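Local coordinates for protein heme oxygenase (mycobilin-producing) (Mycobacterium tuberculosis, PDB 3HX9) that binds heme in its active site and probably catalyses its oxidative degradation to mycobilin, with release of the iron, at residues A[55-58]-A[62-65]; A[41-44]-A[50-53]; A[9-12]-A[18-21]. All coordinates share one frame; numbering follows the deposited sequence.

Interaction 1: A[55-58]-A[62-65]. With HEM (protoporphyrin IX containing Fe), chain E.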
loop_
_atom_site.group_PDB
_atom_site.type_symbol
_atom_site.label_atom_id
_atom_site.label_comp_id
_atom_site.label_asym_id
_atom_site.label_seq_id
_atom_site.Cartn_x
_atom_site.Cartn_y
_atom_site.Cartn_z
ATOM N N THR A 55 -0.106 -6.936 2.165
ATOM C CA THR A 55 -1.032 -8.078 2.300
ATOM C C THR A 55 -2.361 -7.558 2.827
ATOM O O THR A 55 -2.432 -6.569 3.575
ATOM C CB THR A 55 -0.518 -9.172 3.245
ATOM O OG1 THR A 55 -0.590 -8.725 4.635
ATOM C CG2 THR A 55 0.907 -9.538 2.895
ATOM N N HIS A 56 -3.441 -8.236 2.399
ATOM C CA HIS A 56 -4.818 -7.766 2.723
ATOM C C HIS A 56 -5.574 -8.876 3.447
ATOM O O HIS A 56 -5.486 -10.051 3.056
ATOM C CB HIS A 56 -5.519 -7.551 1.368
ATOM C CG HIS A 56 -4.886 -6.441 0.580
ATOM N ND1 HIS A 56 -3.864 -6.625 -0.322
ATOM C CD2 HIS A 56 -5.124 -5.107 0.631
ATOM C CE1 HIS A 56 -3.525 -5.446 -0.838
ATOM N NE2 HIS A 56 -4.304 -4.517 -0.299
ATOM N N TRP A 57 -6.253 -8.502 4.527
ATOM C CA TRP A 57 -6.962 -9.481 5.354
ATOM C C TRP A 57 -8.333 -8.945 5.692
ATOM O O TRP A 57 -8.545 -7.757 5.804
ATOM C CB TRP A 57 -6.214 -9.770 6.628
ATOM C CG TRP A 57 -4.815 -10.265 6.384
ATOM C CD1 TRP A 57 -3.698 -9.506 6.058
ATOM C CD2 TRP A 57 -4.412 -11.634 6.330
ATOM N NE1 TRP A 57 -2.647 -10.349 5.794
ATOM C CE2 TRP A 57 -3.025 -11.655 6.015
ATOM C CE3 TRP A 57 -5.068 -12.841 6.579
ATOM C CZ2 TRP A 57 -2.305 -12.877 5.865
ATOM C CZ3 TRP A 57 -4.380 -14.055 6.435
ATOM C CH2 TRP A 57 -2.984 -14.057 6.112
ATOM N N GLU A 58 -9.262 -9.853 5.915
ATOM C CA GLU A 58 -10.569 -9.446 6.448
ATOM C C GLU A 58 -10.544 -8.798 7.820
ATOM O O GLU A 58 -11.373 -7.920 8.095
ATOM C CB GLU A 58 -11.464 -10.693 6.538
ATOM C CG GLU A 58 -11.522 -11.450 5.216
ATOM C CD GLU A 58 -12.756 -12.326 5.092
ATOM O OE1 GLU A 58 -13.133 -12.992 6.113
ATOM O OE2 GLU A 58 -13.325 -12.319 3.956
ATOM N N ALA A 62 -7.571 -12.358 11.746
ATOM C CA ALA A 62 -7.243 -13.298 10.729
ATOM C C ALA A 62 -5.753 -13.236 10.455
ATOM O O ALA A 62 -5.070 -14.273 10.382
ATOM C CB ALA A 62 -8.050 -13.026 9.399
ATOM N N PHE A 63 -5.251 -12.017 10.335
ATOM C CA PHE A 63 -3.809 -11.857 10.138
ATOM C C PHE A 63 -3.011 -12.461 11.309
ATOM O O PHE A 63 -2.070 -13.231 11.095
ATOM C CB PHE A 63 -3.440 -10.408 9.964
ATOM C CG PHE A 63 -1.946 -10.167 10.042
ATOM C CD1 PHE A 63 -1.102 -10.554 8.986
ATOM C CD2 PHE A 63 -1.433 -9.632 11.173
ATOM C CE1 PHE A 63 0.281 -10.358 9.069
ATOM C CE2 PHE A 63 -0.048 -9.409 11.330
ATOM C CZ PHE A 63 0.803 -9.795 10.240
ATOM N N GLN A 64 -3.380 -12.095 12.534
ATOM C CA GLN A 64 -2.672 -12.605 13.685
ATOM C C GLN A 64 -2.671 -14.136 13.753
ATOM O O GLN A 64 -1.658 -14.748 14.166
ATOM C CB GLN A 64 -3.179 -12.002 14.963
ATOM C CG GLN A 64 -3.081 -10.435 14.987
ATOM C CD GLN A 64 -1.684 -9.853 15.078
ATOM O OE1 GLN A 64 -0.758 -10.531 15.524
ATOM N NE2 GLN A 64 -1.526 -8.539 14.709
ATOM N N ALA A 65 -3.768 -14.758 13.384
ATOM C CA ALA A 65 -3.820 -16.219 13.460
ATOM C C ALA A 65 -2.791 -16.844 12.516
ATOM O O ALA A 65 -2.110 -17.785 12.877
ATOM C CB ALA A 65 -5.236 -16.711 13.128
HETATM C CHA HEM E . 10.982 -12.883 4.542
HETATM C CHB HEM E . 7.487 -14.348 1.491
HETATM C CHC HEM E . 4.238 -11.801 4.078
HETATM C CHD HEM E . 7.587 -11.134 7.525
HETATM C C1A HEM E . 10.304 -13.426 3.471
HETATM C C2A HEM E . 10.956 -14.084 2.363
HETATM C C3A HEM E . 9.998 -14.504 1.536
HETATM C C4A HEM E . 8.739 -14.096 2.053
HETATM C CMA HEM E . 10.150 -15.220 0.190
HETATM C CAA HEM E . 12.495 -14.258 2.224
HETATM C CBA HEM E . 13.080 -12.991 1.576
HETATM C CGA HEM E . 14.578 -13.017 1.313
HETATM O O1A HEM E . 15.259 -12.187 1.882
HETATM O O2A HEM E . 15.079 -13.848 0.549
HETATM C C1B HEM E . 6.333 -13.760 1.941
HETATM C C2B HEM E . 5.060 -13.851 1.246
HETATM C C3B HEM E . 4.153 -13.133 1.959
HETATM C C4B HEM E . 4.833 -12.555 3.111
HETATM C CMB HEM E . 4.771 -14.635 -0.045
HETATM C CAB HEM E . 2.702 -12.935 1.527
HETATM C CBB HEM E . 1.705 -12.719 2.379
HETATM C C1C HEM E . 4.863 -11.421 5.238
HETATM C C2C HEM E . 4.268 -10.612 6.271
HETATM C C3C HEM E . 5.252 -10.434 7.168
HETATM C C4C HEM E . 6.430 -11.117 6.770
HETATM C CMC HEM E . 2.879 -9.941 6.271
HETATM C CAC HEM E . 5.147 -9.637 8.458
HETATM C CBC HEM E . 4.224 -10.054 9.331
HETATM C C1D HEM E . 8.807 -11.522 7.047
HETATM C C2D HEM E . 10.030 -11.317 7.761
HETATM C C3D HEM E . 11.102 -11.857 6.830
HETATM C C4D HEM E . 10.404 -12.311 5.637
HETATM C CMD HEM E . 10.142 -10.687 9.181
HETATM C CAD HEM E . 12.612 -11.871 7.100
HETATM C CBD HEM E . 13.110 -10.522 6.549
HETATM C CGD HEM E . 14.575 -10.330 6.974
HETATM O O1D HEM E . 15.237 -11.318 7.302
HETATM O O2D HEM E . 15.099 -9.203 7.107
HETATM N NA HEM E . 8.918 -13.432 3.255
HETATM N NB HEM E . 6.157 -12.994 3.055
HETATM N NC HEM E . 6.179 -11.748 5.570
HETATM N ND HEM E . 9.072 -12.049 5.796
HETATM FE FE HEM E . 7.684 -12.272 4.281
#

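Interaction 2: A[41-44]-A[50-53]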
loop_
_atom_site.group_PDB
_atom_site.type_symbol
_atom_site.label_atom_id
_atom_site.label_comp_id
_atom_site.label_asym_id
_atom_site.label_seq_id
_atom_site.Cartn_x
_atom_site.Cartn_y
_atom_site.Cartn_z
ATOM N N LEU A 41 3.491 -7.651 -4.316
ATOM C CA LEU A 41 4.926 -7.256 -4.054
ATOM C C LEU A 41 5.160 -5.973 -4.872
ATOM O O LEU A 41 4.958 -5.951 -6.078
ATOM C CB LEU A 41 5.907 -8.342 -4.517
ATOM C CG LEU A 41 7.403 -7.989 -4.383
ATOM C CD1 LEU A 41 7.740 -7.920 -2.871
ATOM C CD2 LEU A 41 8.222 -9.102 -4.991
ATOM N N LEU A 42 5.561 -4.915 -4.174
ATOM C CA LEU A 42 5.824 -3.617 -4.780
ATOM C C LEU A 42 7.337 -3.350 -4.780
ATOM O O LEU A 42 8.012 -3.257 -3.726
ATOM C CB LEU A 42 5.111 -2.530 -3.955
ATOM C CG LEU A 42 3.577 -2.795 -3.805
ATOM C CD1 LEU A 42 2.980 -1.469 -3.221
ATOM C CD2 LEU A 42 2.949 -3.013 -5.226
ATOM N N ARG A 43 7.834 -3.133 -5.987
ATOM C CA ARG A 43 9.245 -2.760 -6.182
ATOM C C ARG A 43 9.425 -1.226 -6.081
ATOM O O ARG A 43 8.741 -0.493 -6.738
ATOM C CB ARG A 43 9.687 -3.279 -7.564
ATOM C CG ARG A 43 11.160 -2.923 -7.865
ATOM C CD ARG A 43 11.670 -3.951 -8.939
ATOM N NE ARG A 43 10.985 -3.559 -10.080
ATOM C CZ ARG A 43 10.361 -4.259 -11.032
ATOM N NH1 ARG A 43 10.377 -5.567 -11.230
ATOM N NH2 ARG A 43 9.719 -3.504 -11.919
ATOM N N PRO A 44 10.342 -0.740 -5.238
ATOM C CA PRO A 44 10.451 0.704 -5.026
ATOM C C PRO A 44 11.059 1.411 -6.243
ATOM O O PRO A 44 11.997 0.874 -6.891
ATOM C CB PRO A 44 11.391 0.812 -3.823
ATOM C CG PRO A 44 12.182 -0.430 -3.817
ATOM C CD PRO A 44 11.299 -1.533 -4.411
ATOM N N ARG A 50 12.709 0.500 0.225
ATOM C CA ARG A 50 12.287 -0.852 0.656
ATOM C C ARG A 50 11.265 -1.393 -0.341
ATOM O O ARG A 50 10.532 -0.610 -0.940
ATOM C CB ARG A 50 11.626 -0.823 2.030
ATOM C CG ARG A 50 12.597 -0.243 3.067
ATOM C CD ARG A 50 11.953 -0.159 4.447
ATOM N NE ARG A 50 10.995 0.922 4.437
ATOM C CZ ARG A 50 10.280 1.262 5.499
ATOM N NH1 ARG A 50 10.419 0.566 6.656
ATOM N NH2 ARG A 50 9.426 2.299 5.402
ATOM N N TYR A 51 11.282 -2.691 -0.523
ATOM C CA TYR A 51 10.115 -3.360 -1.166
ATOM C C TYR A 51 8.969 -3.347 -0.167
ATOM O O TYR A 51 9.189 -3.499 1.040
ATOM C CB TYR A 51 10.431 -4.801 -1.499
ATOM C CG TYR A 51 11.176 -4.977 -2.803
ATOM C CD1 TYR A 51 10.534 -5.522 -3.953
ATOM C CD2 TYR A 51 12.502 -4.611 -2.885
ATOM C CE1 TYR A 51 11.242 -5.657 -5.170
ATOM C CE2 TYR A 51 13.229 -4.754 -4.102
ATOM C CZ TYR A 51 12.605 -5.318 -5.191
ATOM O OH TYR A 51 13.350 -5.450 -6.368
ATOM N N PHE A 52 7.738 -3.227 -0.677
ATOM C CA PHE A 52 6.550 -3.345 0.213
ATOM C C PHE A 52 5.815 -4.597 -0.166
ATOM O O PHE A 52 5.464 -4.757 -1.334
ATOM C CB PHE A 52 5.556 -2.169 0.022
ATOM C CG PHE A 52 5.868 -0.925 0.805
ATOM C CD1 PHE A 52 7.125 -0.750 1.408
ATOM C CD2 PHE A 52 4.919 0.076 0.945
ATOM C CE1 PHE A 52 7.393 0.403 2.132
ATOM C CE2 PHE A 52 5.174 1.247 1.663
ATOM C CZ PHE A 52 6.473 1.402 2.225
ATOM N N VAL A 53 5.599 -5.477 0.810
ATOM C CA VAL A 53 4.860 -6.689 0.623
ATOM C C VAL A 53 3.503 -6.368 1.251
ATOM O O VAL A 53 3.382 -6.333 2.458
ATOM C CB VAL A 53 5.532 -7.858 1.336
ATOM C CG1 VAL A 53 4.726 -9.163 1.145
ATOM C CG2 VAL A 53 6.954 -8.034 0.663
#

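Interaction 3: A[9-12]-A[18-21]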
loop_
_atom_site.group_PDB
_atom_site.type_symbol
_atom_site.label_atom_id
_atom_site.label_comp_id
_atom_site.label_asym_id
_atom_site.label_seq_id
_atom_site.Cartn_x
_atom_site.Cartn_y
_atom_site.Cartn_z
ATOM N N ILE A 9 10.452 -4.379 3.520
ATOM C CA ILE A 9 11.667 -5.225 3.633
ATOM C C ILE A 9 12.851 -4.547 2.976
ATOM O O ILE A 9 12.752 -3.924 1.912
ATOM C CB ILE A 9 11.454 -6.621 3.107
ATOM C CG1 ILE A 9 10.894 -6.582 1.668
ATOM C CG2 ILE A 9 10.505 -7.282 4.029
ATOM C CD1 ILE A 9 10.802 -7.974 1.017
ATOM N N GLU A 10 13.928 -4.520 3.731
ATOM C CA GLU A 10 15.177 -3.898 3.263
ATOM C C GLU A 10 15.918 -4.881 2.379
ATOM O O GLU A 10 16.246 -5.967 2.799
ATOM C CB GLU A 10 16.027 -3.506 4.491
ATOM C CG GLU A 10 15.495 -2.226 5.201
ATOM C CD GLU A 10 15.680 -2.235 6.750
ATOM O OE1 GLU A 10 14.727 -1.866 7.511
ATOM O OE2 GLU A 10 16.780 -2.634 7.218
ATOM N N VAL A 11 16.165 -4.524 1.133
ATOM C CA VAL A 11 16.714 -5.451 0.178
ATOM C C VAL A 11 17.963 -4.810 -0.360
ATOM O O VAL A 11 17.881 -3.738 -0.859
ATOM C CB VAL A 11 15.743 -5.630 -1.016
ATOM C CG1 VAL A 11 16.346 -6.538 -2.030
ATOM C CG2 VAL A 11 14.493 -6.291 -0.506
ATOM N N PRO A 12 19.108 -5.479 -0.288
ATOM C CA PRO A 12 20.353 -4.812 -0.771
ATOM C C PRO A 12 20.253 -4.431 -2.239
ATOM O O PRO A 12 19.637 -5.127 -3.037
ATOM C CB PRO A 12 21.401 -5.944 -0.660
ATOM C CG PRO A 12 20.969 -6.688 0.530
ATOM C CD PRO A 12 19.418 -6.717 0.430
ATOM N N GLU A 18 16.667 -11.205 -7.618
ATOM C CA GLU A 18 16.617 -12.514 -6.969
ATOM C C GLU A 18 15.449 -12.568 -5.964
ATOM O O GLU A 18 14.754 -13.578 -5.863
ATOM C CB GLU A 18 17.936 -12.808 -6.217
ATOM C CG GLU A 18 17.913 -14.185 -5.471
ATOM C CD GLU A 18 17.738 -15.413 -6.387
ATOM O OE1 GLU A 18 18.012 -15.346 -7.628
ATOM O OE2 GLU A 18 17.324 -16.482 -5.847
ATOM N N LEU A 19 15.294 -11.504 -5.191
ATOM C CA LEU A 19 14.181 -11.428 -4.263
ATOM C C LEU A 19 12.867 -11.598 -5.080
ATOM O O LEU A 19 11.985 -12.319 -4.654
ATOM C CB LEU A 19 14.211 -10.132 -3.464
ATOM C CG LEU A 19 13.125 -10.104 -2.375
ATOM C CD1 LEU A 19 13.633 -9.841 -0.999
ATOM C CD2 LEU A 19 12.037 -9.182 -2.793
ATOM N N GLU A 20 12.723 -10.891 -6.201
ATOM C CA GLU A 20 11.475 -10.962 -6.984
ATOM C C GLU A 20 11.223 -12.373 -7.488
ATOM O O GLU A 20 10.114 -12.863 -7.465
ATOM C CB GLU A 20 11.487 -9.969 -8.141
ATOM C CG GLU A 20 11.443 -8.542 -7.646
ATOM C CD GLU A 20 11.523 -7.494 -8.749
ATOM O OE1 GLU A 20 11.162 -7.777 -9.927
ATOM O OE2 GLU A 20 11.945 -6.350 -8.407
ATOM N N LYS A 21 12.297 -13.027 -7.921
ATOM C CA LYS A 21 12.210 -14.408 -8.404
ATOM C C LYS A 21 11.672 -15.357 -7.310
ATOM O O LYS A 21 10.743 -16.185 -7.574
ATOM C CB LYS A 21 13.632 -14.824 -8.866
ATOM C CG LYS A 21 13.836 -16.345 -9.030
ATOM C CD LYS A 21 15.280 -16.688 -9.400
ATOM C CE LYS A 21 15.441 -16.846 -10.920
ATOM N NZ LYS A 21 16.227 -15.735 -11.555
#

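Interaction 1: A[55-58]-A[62-65]
With chi1 at -57°, Trp57 swings its indole anti to its own carbonyl carbon, while Phe63 sets its ring anti to the backbone N (chi1 168°); together these turns bring the benzyl group of Phe63 across one face of the indole. Its CB sits 3.9 Å from the centroid of the Trp57 five-membered ring, a CH-pi contact over the face. Beyond it the phenyl turns its edge toward the same face, with the planes 69° apart, and Phe63 CD1 comes within 3.6 Å of Trp57 NE1. Ala62, small enough for the helix to come close to the indole, adds its CB 4.1 Å from Trp57 CE3. Strand 51-57 and helix 60-68 follow each other within the ferredoxin-like fold of the antibiotic biosynthesis monooxygenase family, the helix folding back on the strand end beside one heme. The Trp57 ring also meets Phe36 and Trp66, a predicted transition-state stabiliser. The rotation of Trp57 is fixed at the rim, where Trp57 NE1 donates in the ring plane to Thr55 OG1 at 2.9 Å; that hydroxyl is also bonded to Lys5 O. Thr55 and Phe63 also turn apolar atoms to the heme vinyl groups: Thr55 CG2 lies 3.3 Å from heme CBB, Phe63 CZ 3.5 Å from heme CBC.

Interaction 2: A[41-44]-A[50-53]
Leu42 and Phe52 form an antiparallel hydrogen-bonded pair, Leu42 N giving to Phe52 O at 2.8 Å and Phe52 N to Leu42 O at 3.1 Å, between strand axes that run at 167°. Leu41 and Val53 are the next, non-hydrogen-bonded pair, and their side chains share one face of the sheet. With CG anti to the backbone N (chi1 176°), Leu41 sends CD1 back over its neighbour strand, 3.6 Å from Val53 CG2 and 3.8 Å from Tyr51 CD1. These branched chains give the face an apolar surface suited to the heme that Val53 touches and to Phe23 of helix 16-25. The Tyr51 ring lies across the neighbouring strand, beside Leu42 O and Arg43 CA. The CD of Pro44 is centred over one face of it, 3.7 Å from the ring centroid, a CH-pi contact to which the ring CH2 beside a proline nitrogen is well fitted. Arg43 runs alongside, its CD 3.4 Å from Tyr51 OH, and turns its guanidinium perpendicular to the phenol. Both polar ends meet Glu20: the hydroxyl by a hydrogen bond, the arginine by a salt bridge, with a second one to Glu93 of the second subunit. On the other face, Leu42 CB and Phe52 CB lie 4.0 Å apart, and the two side chains pack against Phe92 of that subunit. The whole is a beta hairpin whose strand 36-46 pairs onward with the second subunit, the arrangement of the dimeric alpha+beta barrel fold.

Interaction 3: A[9-12]-A[18-21]
Strand 3-9, the loop that leaves it and helix 16-25 make up the opening beta-alpha unit of the ferredoxin-like fold, and this contact is where the helix packs back on the strand end. Leu19 is the residue that touches from the helix; Ile9, at the strand's end, and Val11, in the loop, receive it. All three are aliphatic, as suits a place where no hydrogen bond joins the two segments, which meet through methyl groups; next to Leu19, Glu20 ties the helix to Arg43 and Tyr51. The contact is small, burying 116 Å² in all, and the backbones stay well apart: the closest CA atoms, those of Val11 and Leu19, are 7.9 Å from each other. Branched side chains of moderate length fill that gap. Ile9 does so by placing CG1 between its backbone N and carbonyl carbon (chi1 53°) and then extending fully, so that its CD1 projects at the helix. Leu19, with CG anti to the backbone N (chi1 -174°), extends toward it, and the two meet tip to tip. Val11, shorter, comes in obliquely with a single methyl. The packing has a wider setting, for Leu19 also touches Tyr51, Val83 and a bound heme, which makes it part of the inner lining between helix and sheet. On the same helix, Glu18 forms a salt bridge with Arg22, a residue of the heme pocket. Leu19 CD1 touches both partners, 3.7 Å from Val11 CG2 and 3.9 Å from Ile9 CD1.

Overall arrangement
Along the chain the contacts come in the order interaction 3, interaction 2, interaction 1, each closing before the next begins. Interactions 2 and 3 are neighbours, their centres about 9 Å apart on the same side of the chain's centre, and they touch: Glu20 of helix 16-25 reaches the hairpin, and Val11 CG2 packs 3.5 Å from Tyr51 CD2. Interaction 1 lies across the chain's centre, about 19 Å from interaction 2 and 23 Å from interaction 3, centre to centre. Strand 51-57 connects interactions 2 and 1, so helices 16-25 and 60-68 pack near its two ends. Each contact includes a residue that touches heme, so together they help enclose the diheme pocket.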